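Local coordinates for protein hydroxyethylthiazole kinase (Pyrococcus horikoshii, PDB 3HPD) that probably catalyses the magnesium-dependent transfer of a phosphate from ATP to the hydroxyl group of 4-methyl-5-beta-hydroxyethylthiazole, a step of thiamine diphosphate biosynthesis, at residues G65-G70 and T99-R104; S74-T79 and S106-S111; V90-G95 and F121-A126. All blocks are in the same frame, centred on the assembly; numbering follows the deposited sequence.

Interaction 1: G65-G70 and T99-R104; sequences GTLDSG and TKFRTR
Phe-101 and Arg-102, in the first turn of helix 100-112, meet the loop that leads into helix 69-85. The protein belongs to the ribokinase clan. Both segments follow the C-terminal ends of parallel strands of its central sheet, 59-63 and 89-92.

The apolar contact is made by Leu-67 and Phe-101, which approach from opposite directions. Both methyls of Leu-67 come to the same side of the ring, near Phe-101 CE2: CD1 is 3.5 Å from it. CD2 lies over the ring face, 4.0 Å from the Phe-101 centroid, in a CH-pi contact. Phe-101 reaches it because its CG stands opposite the backbone N (chi1 -174°), which swings the ring toward the loop.

The polar contact is a fork. Arg-102 NH2 and NH1 both donate to Gly-65 O, at 2.8 Å and 3.0 Å. Both bonds are weak because the angles at hydrogen are strongly bent. The oxygen sits near the guanidinium plane, at its edge, while Leu-67 CD1 lies over one face. The extended Arg-102 chain carries the group to the loop. Its NE makes a salt bridge with Glu-49 of the second subunit, and NH1 also bonds Val-94 O; these partners together are likely to hold the plane of the group.

Both helix starts are capped. Thr-99 is an N-cap whose OG1 accepts from Arg-102 N, at 3.2 Å. Asp-68 is the N-cap of helix 69-85; its OD1 accepts from Trp-71 N, and its OD2 is bonded to His-45 of the second subunit. The contact is therefore part of the subunit interface.

Where the loop becomes helix, the backbone meets the rim of the ring: Asp-68 C lies in the ring plane, 4.0 Å from Phe-101 CZ.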
loop_
_atom_site.group_PDB
_atom_site.type_symbol
_atom_site.label_atom_id
_atom_site.label_comp_id
_atom_site.label_asym_id
_atom_site.label_seq_id
_atom_site.Cartn_x
_atom_site.Cartn_y
_atom_site.Cartn_z
ATOM N N GLY A 65 -12.485 -5.641 -3.439
ATOM C CA GLY A 65 -11.282 -6.307 -3.924
ATOM C C GLY A 65 -10.607 -7.350 -3.044
ATOM O O GLY A 65 -10.100 -8.358 -3.547
ATOM N N THR A 66 -10.572 -7.112 -1.737
ATOM C CA THR A 66 -9.943 -8.053 -0.812
ATOM C C THR A 66 -10.848 -8.288 0.389
ATOM O O THR A 66 -10.392 -8.289 1.529
ATOM C CB THR A 66 -8.584 -7.522 -0.296
ATOM O OG1 THR A 66 -8.776 -6.251 0.338
ATOM C CG2 THR A 66 -7.589 -7.373 -1.446
ATOM N N LEU A 67 -12.131 -8.503 0.132
ATOM C CA LEU A 67 -13.085 -8.708 1.212
ATOM C C LEU A 67 -12.982 -10.028 1.966
ATOM O O LEU A 67 -12.325 -10.969 1.526
ATOM C CB LEU A 67 -14.520 -8.570 0.685
ATOM C CG LEU A 67 -15.002 -9.377 -0.534
ATOM C CD1 LEU A 67 -14.134 -10.597 -0.794
ATOM C CD2 LEU A 67 -16.455 -9.782 -0.305
ATOM N N ASP A 68 -13.627 -10.056 3.126
ATOM C CA ASP A 68 -13.732 -11.246 3.960
ATOM C C ASP A 68 -15.016 -11.047 4.764
ATOM O O ASP A 68 -15.697 -10.030 4.588
ATOM C CB ASP A 68 -12.497 -11.466 4.864
ATOM C CG ASP A 68 -12.214 -10.309 5.809
ATOM O OD1 ASP A 68 -13.166 -9.691 6.326
ATOM O OD2 ASP A 68 -11.016 -10.044 6.058
ATOM N N SER A 69 -15.373 -12.005 5.616
ATOM C CA SER A 69 -16.611 -11.891 6.381
ATOM C C SER A 69 -16.695 -10.616 7.215
ATOM O O SER A 69 -17.763 -10.008 7.324
ATOM C CB SER A 69 -16.800 -13.120 7.283
ATOM O OG SER A 69 -15.732 -13.265 8.199
ATOM N N GLY A 70 -15.570 -10.211 7.794
ATOM C CA GLY A 70 -15.550 -9.008 8.607
ATOM C C GLY A 70 -15.813 -7.751 7.798
ATOM O O GLY A 70 -16.633 -6.915 8.183
ATOM N N THR A 99 -15.779 -15.238 -8.223
ATOM C CA THR A 99 -16.119 -16.100 -7.094
ATOM C C THR A 99 -17.551 -15.777 -6.702
ATOM O O THR A 99 -17.997 -14.637 -6.856
ATOM C CB THR A 99 -15.203 -15.870 -5.863
ATOM O OG1 THR A 99 -15.480 -14.587 -5.284
ATOM C CG2 THR A 99 -13.731 -15.952 -6.261
ATOM N N LYS A 100 -18.274 -16.780 -6.216
ATOM C CA LYS A 100 -19.660 -16.593 -5.807
ATOM C C LYS A 100 -19.730 -15.599 -4.655
ATOM O O LYS A 100 -20.668 -14.809 -4.560
ATOM C CB LYS A 100 -20.272 -17.924 -5.361
ATOM C CG LYS A 100 -20.319 -19.005 -6.433
ATOM C CD LYS A 100 -20.829 -20.316 -5.838
ATOM C CE LYS A 100 -20.792 -21.449 -6.848
ATOM N NZ LYS A 100 -21.227 -22.737 -6.238
ATOM N N PHE A 101 -18.733 -15.654 -3.778
ATOM C CA PHE A 101 -18.659 -14.769 -2.620
ATOM C C PHE A 101 -18.715 -13.302 -3.044
ATOM O O PHE A 101 -19.459 -12.510 -2.468
ATOM C CB PHE A 101 -17.368 -15.054 -1.838
ATOM C CG PHE A 101 -17.249 -14.298 -0.538
ATOM C CD1 PHE A 101 -18.320 -14.231 0.350
ATOM C CD2 PHE A 101 -16.045 -13.688 -0.182
ATOM C CE1 PHE A 101 -18.194 -13.571 1.575
ATOM C CE2 PHE A 101 -15.909 -13.028 1.039
ATOM C CZ PHE A 101 -16.986 -12.968 1.920
ATOM N N ARG A 102 -17.936 -12.943 -4.061
ATOM C CA ARG A 102 -17.911 -11.566 -4.542
ATOM C C ARG A 102 -19.197 -11.185 -5.261
ATOM O O ARG A 102 -19.682 -10.063 -5.128
ATOM C CB ARG A 102 -16.702 -11.357 -5.455
ATOM C CG ARG A 102 -15.408 -11.562 -4.702
ATOM C CD ARG A 102 -14.188 -11.389 -5.565
ATOM N NE ARG A 102 -12.992 -11.603 -4.760
ATOM C CZ ARG A 102 -11.958 -10.775 -4.723
ATOM N NH1 ARG A 102 -11.967 -9.668 -5.456
ATOM N NH2 ARG A 102 -10.922 -11.050 -3.944
ATOM N N THR A 103 -19.750 -12.124 -6.020
ATOM C CA THR A 103 -20.995 -11.878 -6.737
ATOM C C THR A 103 -22.118 -11.704 -5.718
ATOM O O THR A 103 -22.935 -10.785 -5.820
ATOM C CB THR A 103 -21.341 -13.060 -7.666
ATOM O OG1 THR A 103 -20.267 -13.269 -8.590
ATOM C CG2 THR A 103 -22.623 -12.771 -8.445
ATOM N N ARG A 104 -22.144 -12.595 -4.731
ATOM C CA ARG A 104 -23.163 -12.562 -3.686
ATOM C C ARG A 104 -23.149 -11.256 -2.896
ATOM O O ARG A 104 -24.191 -10.622 -2.715
ATOM C CB ARG A 104 -22.981 -13.750 -2.733
ATOM C CG ARG A 104 -23.883 -13.697 -1.508
ATOM C CD ARG A 104 -23.896 -15.007 -0.715
ATOM N NE ARG A 104 -22.595 -15.371 -0.151
ATOM C CZ ARG A 104 -21.791 -16.301 -0.660
ATOM N NH1 ARG A 104 -22.149 -16.966 -1.750
ATOM N NH2 ARG A 104 -20.635 -16.580 -0.072
#

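Interaction 2: S74-T79 and S106-S111; sequences SMVKAT and SLEILS
Val-76 and Ile-109 have the nearest CA atoms, 6.0 Å apart, across two helix segments that run nearly parallel (13°), their axes 9.7 Å apart. The helices belong to successive beta-alpha-beta crossovers and pack side by side on the sheet.

Ile-109 gives the largest share of the contact surface. Its CG2 lies 3.5 Å from Thr-79 OG1, where the two side chains cross at about a right angle. Its CD1 touches Met-75 CB at 4.2 Å. All three residues also touch Ile-62 of strand 59-63. Thr-79 OG1 sits beside its own backbone N (chi1 -61°) and donates to Met-75 O at 2.9 Å. That oxygen takes Thr-79 N and OG1 from opposite faces of its plane. Replacing Thr-79 with an alanine would probably open a gap beside Ile-109 CG2 and leave Met-75 O with one donor fewer.

Further out, Val-76 CG2 packs against Glu-108 OE2, 3.6 Å away. This carboxylate forms a salt bridge with Arg-72, one turn earlier on helix 69-85.

No hydrogen bond joins the two segments, so between them the contact is apolar and van der Waals; the salt bridge to Arg-72 adds a charged tie between the helices.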
loop_
_atom_site.group_PDB
_atom_site.type_symbol
_atom_site.label_atom_id
_atom_site.label_comp_id
_atom_site.label_asym_id
_atom_site.label_seq_id
_atom_site.Cartn_x
_atom_site.Cartn_y
_atom_site.Cartn_z
ATOM N N SER A 74 -19.070 -4.811 7.484
ATOM C CA SER A 74 -18.876 -3.366 7.485
ATOM C C SER A 74 -19.452 -2.712 6.230
ATOM O O SER A 74 -20.087 -1.661 6.304
ATOM C CB SER A 74 -17.385 -3.026 7.599
ATOM O OG SER A 74 -16.878 -3.346 8.889
ATOM N N MET A 75 -19.230 -3.334 5.077
ATOM C CA MET A 75 -19.720 -2.793 3.814
ATOM C C MET A 75 -21.242 -2.765 3.712
ATOM O O MET A 75 -21.822 -1.796 3.216
ATOM C CB MET A 75 -19.137 -3.592 2.650
ATOM C CG MET A 75 -17.637 -3.414 2.506
ATOM S SD MET A 75 -16.936 -4.577 1.336
ATOM C CE MET A 75 -15.191 -4.143 1.449
ATOM N N VAL A 76 -21.887 -3.828 4.179
ATOM C CA VAL A 76 -23.341 -3.895 4.136
ATOM C C VAL A 76 -23.934 -2.882 5.111
ATOM O O VAL A 76 -24.907 -2.198 4.793
ATOM C CB VAL A 76 -23.836 -5.317 4.480
ATOM C CG1 VAL A 76 -25.344 -5.320 4.655
ATOM C CG2 VAL A 76 -23.437 -6.282 3.359
ATOM N N LYS A 77 -23.336 -2.779 6.293
ATOM C CA LYS A 77 -23.805 -1.839 7.304
ATOM C C LYS A 77 -23.616 -0.410 6.805
ATOM O O LYS A 77 -24.486 0.442 6.987
ATOM C CB LYS A 77 -23.033 -2.034 8.611
ATOM C CG LYS A 77 -23.543 -1.191 9.772
ATOM C CD LYS A 77 -24.962 -1.585 10.168
ATOM C CE LYS A 77 -25.478 -0.722 11.314
ATOM N NZ LYS A 77 -26.882 -1.065 11.686
ATOM N N ALA A 78 -22.473 -0.152 6.175
ATOM C CA ALA A 78 -22.177 1.173 5.641
ATOM C C ALA A 78 -23.208 1.564 4.592
ATOM O O ALA A 78 -23.650 2.710 4.538
ATOM C CB ALA A 78 -20.793 1.190 5.022
ATOM N N THR A 79 -23.584 0.606 3.754
ATOM C CA THR A 79 -24.562 0.863 2.707
ATOM C C THR A 79 -25.899 1.259 3.327
ATOM O O THR A 79 -26.568 2.171 2.852
ATOM C CB THR A 79 -24.754 -0.382 1.811
ATOM O OG1 THR A 79 -23.507 -0.710 1.183
ATOM C CG2 THR A 79 -25.797 -0.114 0.730
ATOM N N SER A 106 -21.812 -8.403 -3.758
ATOM C CA SER A 106 -22.124 -7.282 -4.638
ATOM C C SER A 106 -23.638 -7.134 -4.792
ATOM O O SER A 106 -24.174 -6.031 -4.696
ATOM C CB SER A 106 -21.486 -7.488 -6.016
ATOM O OG SER A 106 -20.074 -7.488 -5.928
ATOM N N LEU A 107 -24.325 -8.246 -5.029
ATOM C CA LEU A 107 -25.776 -8.214 -5.198
ATOM C C LEU A 107 -26.483 -7.807 -3.910
ATOM O O LEU A 107 -27.527 -7.153 -3.945
ATOM C CB LEU A 107 -26.286 -9.580 -5.670
ATOM C CG LEU A 107 -25.827 -9.984 -7.076
ATOM C CD1 LEU A 107 -26.347 -11.375 -7.421
ATOM C CD2 LEU A 107 -26.322 -8.956 -8.084
ATOM N N GLU A 108 -25.904 -8.186 -2.775
ATOM C CA GLU A 108 -26.461 -7.861 -1.469
ATOM C C GLU A 108 -26.446 -6.344 -1.269
ATOM O O GLU A 108 -27.412 -5.752 -0.781
ATOM C CB GLU A 108 -25.632 -8.546 -0.382
ATOM C CG GLU A 108 -26.238 -8.509 1.001
ATOM C CD GLU A 108 -25.403 -9.279 2.009
ATOM O OE1 GLU A 108 -24.546 -10.084 1.578
ATOM O OE2 GLU A 108 -25.609 -9.088 3.227
ATOM N N ILE A 109 -25.340 -5.720 -1.654
ATOM C CA ILE A 109 -25.192 -4.276 -1.534
ATOM C C ILE A 109 -26.105 -3.579 -2.546
ATOM O O ILE A 109 -26.764 -2.584 -2.229
ATOM C CB ILE A 109 -23.718 -3.871 -1.770
ATOM C CG1 ILE A 109 -22.861 -4.390 -0.611
ATOM C CG2 ILE A 109 -23.593 -2.353 -1.922
ATOM C CD1 ILE A 109 -21.371 -4.227 -0.818
ATOM N N LEU A 110 -26.148 -4.114 -3.763
ATOM C CA LEU A 110 -26.990 -3.548 -4.812
ATOM C C LEU A 110 -28.471 -3.636 -4.449
ATOM O O LEU A 110 -29.263 -2.766 -4.820
ATOM C CB LEU A 110 -26.733 -4.270 -6.140
ATOM C CG LEU A 110 -25.432 -3.890 -6.849
ATOM C CD1 LEU A 110 -25.081 -4.916 -7.913
ATOM C CD2 LEU A 110 -25.587 -2.503 -7.456
ATOM N N SER A 111 -28.842 -4.683 -3.720
ATOM C CA SER A 111 -30.231 -4.869 -3.320
ATOM C C SER A 111 -30.655 -3.750 -2.376
ATOM O O SER A 111 -31.790 -3.281 -2.424
ATOM C CB SER A 111 -30.414 -6.220 -2.627
ATOM O OG SER A 111 -31.782 -6.456 -2.348
#

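Interaction 3: V90-G95 and F121-A126; sequences VLDPVG and FGEISA
Gly-95 N and the Pro-93 carbonyl lie against the carboxylate of Glu-123, which reaches over from the first turn of helix 121-131. Gly-95 N donates to Glu-123 OE2 at 2.9 Å, and the bond is nearly straight, 166° at the hydrogen. The N-H comes from above the carboxylate plane, 39° out of it. The same oxygen rests 3.4 Å from Val-94 CA. Glu-123 CG lies beside its backbone N (chi1 -58°), and the chain beyond is extended, which carries the carboxylate out to the loop. Nearby, Pro-93 CG meets Ile-124 CD1 at 4.3 Å, a purely apolar touch.

The loop itself is tightly bent. Pro-93 is the centre of an inverse gamma turn, with a weak bond from Val-94 N to Asp-92 O. Gly-95 follows with a positive phi, where a CB would collide with the carbonyl O of Val-94. The turn ends strand 89-92 of the parallel part of the ribokinase-like sheet, and the helix follows the next strand, 116-120. Active sites in this family lie at this C-terminal end of the strands.

The looser side holds a water between two acids. Asp-92 OD1 and Glu-123 OE1 stand 4.4 Å apart and do not touch. Water 1 bridges them, 2.5 Å from Asp-92 OD1 and 2.7 Å from Glu-123 OE1. Asp-92 OD2 makes a salt bridge with Lys-118, a predicted ATP-binding residue. A bound phosphate ion, perhaps a component of the crystallisation solution, lies about 5 Å from the Glu-123 side chain.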
loop_
_atom_site.group_PDB
_atom_site.type_symbol
_atom_site.label_atom_id
_atom_site.label_comp_id
_atom_site.label_asym_id
_atom_site.label_seq_id
_atom_site.Cartn_x
_atom_site.Cartn_y
_atom_site.Cartn_z
ATOM N N VAL A 90 -20.862 4.587 -4.060
ATOM C CA VAL A 90 -20.245 4.088 -5.286
ATOM C C VAL A 90 -19.748 2.678 -4.983
ATOM O O VAL A 90 -19.011 2.470 -4.016
ATOM C CB VAL A 90 -19.023 4.933 -5.717
ATOM C CG1 VAL A 90 -18.402 4.333 -6.976
ATOM C CG2 VAL A 90 -19.439 6.378 -5.965
ATOM N N LEU A 91 -20.157 1.709 -5.793
ATOM C CA LEU A 91 -19.725 0.331 -5.587
ATOM C C LEU A 91 -18.867 -0.174 -6.737
ATOM O O LEU A 91 -19.253 -0.069 -7.895
ATOM C CB LEU A 91 -20.936 -0.601 -5.441
ATOM C CG LEU A 91 -20.611 -2.101 -5.461
ATOM C CD1 LEU A 91 -19.804 -2.477 -4.214
ATOM C CD2 LEU A 91 -21.903 -2.908 -5.523
ATOM N N ASP A 92 -17.697 -0.710 -6.409
ATOM C CA ASP A 92 -16.818 -1.285 -7.417
ATOM C C ASP A 92 -16.769 -2.764 -7.045
ATOM O O ASP A 92 -16.070 -3.151 -6.105
ATOM C CB ASP A 92 -15.414 -0.687 -7.346
ATOM C CG ASP A 92 -14.568 -1.073 -8.540
ATOM O OD1 ASP A 92 -14.749 -2.204 -9.046
ATOM O OD2 ASP A 92 -13.722 -0.260 -8.968
ATOM N N PRO A 93 -17.515 -3.605 -7.780
ATOM C CA PRO A 93 -17.616 -5.055 -7.574
ATOM C C PRO A 93 -16.409 -5.836 -8.073
ATOM O O PRO A 93 -16.557 -6.774 -8.860
ATOM C CB PRO A 93 -18.878 -5.406 -8.349
ATOM C CG PRO A 93 -18.724 -4.541 -9.570
ATOM C CD PRO A 93 -18.266 -3.202 -8.985
ATOM N N VAL A 94 -15.224 -5.457 -7.606
ATOM C CA VAL A 94 -13.993 -6.114 -8.028
ATOM C C VAL A 94 -14.047 -7.634 -7.919
ATOM O O VAL A 94 -14.198 -8.188 -6.832
ATOM C CB VAL A 94 -12.782 -5.611 -7.210
ATOM C CG1 VAL A 94 -11.502 -6.274 -7.708
ATOM C CG2 VAL A 94 -12.672 -4.095 -7.324
ATOM N N GLY A 95 -13.929 -8.308 -9.056
ATOM C CA GLY A 95 -13.937 -9.757 -9.038
ATOM C C GLY A 95 -15.291 -10.433 -9.082
ATOM O O GLY A 95 -15.358 -11.660 -9.016
ATOM N N PHE A 121 -16.653 -5.277 -18.147
ATOM C CA PHE A 121 -17.682 -6.082 -18.792
ATOM C C PHE A 121 -17.998 -7.391 -18.069
ATOM O O PHE A 121 -19.160 -7.702 -17.829
ATOM C CB PHE A 121 -17.289 -6.393 -20.237
ATOM C CG PHE A 121 -18.417 -6.944 -21.058
ATOM C CD1 PHE A 121 -19.272 -6.093 -21.750
ATOM C CD2 PHE A 121 -18.651 -8.314 -21.107
ATOM C CE1 PHE A 121 -20.347 -6.598 -22.478
ATOM C CE2 PHE A 121 -19.724 -8.829 -21.830
ATOM C CZ PHE A 121 -20.572 -7.969 -22.517
ATOM N N GLY A 122 -16.965 -8.153 -17.725
ATOM C CA GLY A 122 -17.180 -9.419 -17.047
ATOM C C GLY A 122 -17.894 -9.300 -15.714
ATOM O O GLY A 122 -18.797 -10.085 -15.411
ATOM N N GLU A 123 -17.500 -8.312 -14.917
ATOM C CA GLU A 123 -18.100 -8.104 -13.602
ATOM C C GLU A 123 -19.565 -7.698 -13.683
ATOM O O GLU A 123 -20.410 -8.274 -13.000
ATOM C CB GLU A 123 -17.303 -7.050 -12.821
ATOM C CG GLU A 123 -15.830 -7.419 -12.650
ATOM C CD GLU A 123 -14.985 -6.290 -12.084
ATOM O OE1 GLU A 123 -15.299 -5.108 -12.350
ATOM O OE2 GLU A 123 -13.984 -6.583 -11.390
ATOM N N ILE A 124 -19.876 -6.712 -14.520
ATOM C CA ILE A 124 -21.256 -6.266 -14.642
ATOM C C ILE A 124 -22.143 -7.315 -15.314
ATOM O O ILE A 124 -23.299 -7.487 -14.939
ATOM C CB ILE A 124 -21.354 -4.938 -15.423
ATOM C CG1 ILE A 124 -20.464 -3.880 -14.764
ATOM C CG2 ILE A 124 -22.801 -4.457 -15.449
ATOM C CD1 ILE A 124 -20.725 -3.676 -13.271
ATOM N N SER A 125 -21.604 -8.027 -16.298
ATOM C CA SER A 125 -22.398 -9.046 -16.974
ATOM C C SER A 125 -22.715 -10.184 -16.006
ATOM O O SER A 125 -23.795 -10.765 -16.054
ATOM C CB SER A 125 -21.657 -9.581 -18.204
ATOM O OG SER A 125 -20.431 -10.187 -17.844
ATOM N N ALA A 126 -21.775 -10.489 -15.117
ATOM C CA ALA A 126 -21.979 -11.551 -14.137
ATOM C C ALA A 126 -23.058 -11.157 -13.128
ATOM O O ALA A 126 -23.851 -11.995 -12.698
ATOM C CB ALA A 126 -20.674 -11.861 -13.417
HETATM O O HOH W 1 -14.008 -2.986 -11.356
#

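Interactions 1 and 2 lie one after the other along helices 69-85 and 100-112, with centres about 11 Å apart. Interaction 3 lies beside them, between the end of strand 89-92 and helix 121-131. Its centre is about 12 Å from that of interaction 1 and about 14 Å from that of interaction 2. It touches both: Gly-65 CA packs on Val-94 CB, and Leu-91 on Ile-109 and Leu-110. Along the chain the first segments come in the order 65-70, 74-79, 90-95, and the second segments in the order 99-104, 106-111, 121-126, so all three pairs interleave. Successive crossovers are thus joined from the subunit interface at interaction 1 to the predicted ATP site beside interaction 3.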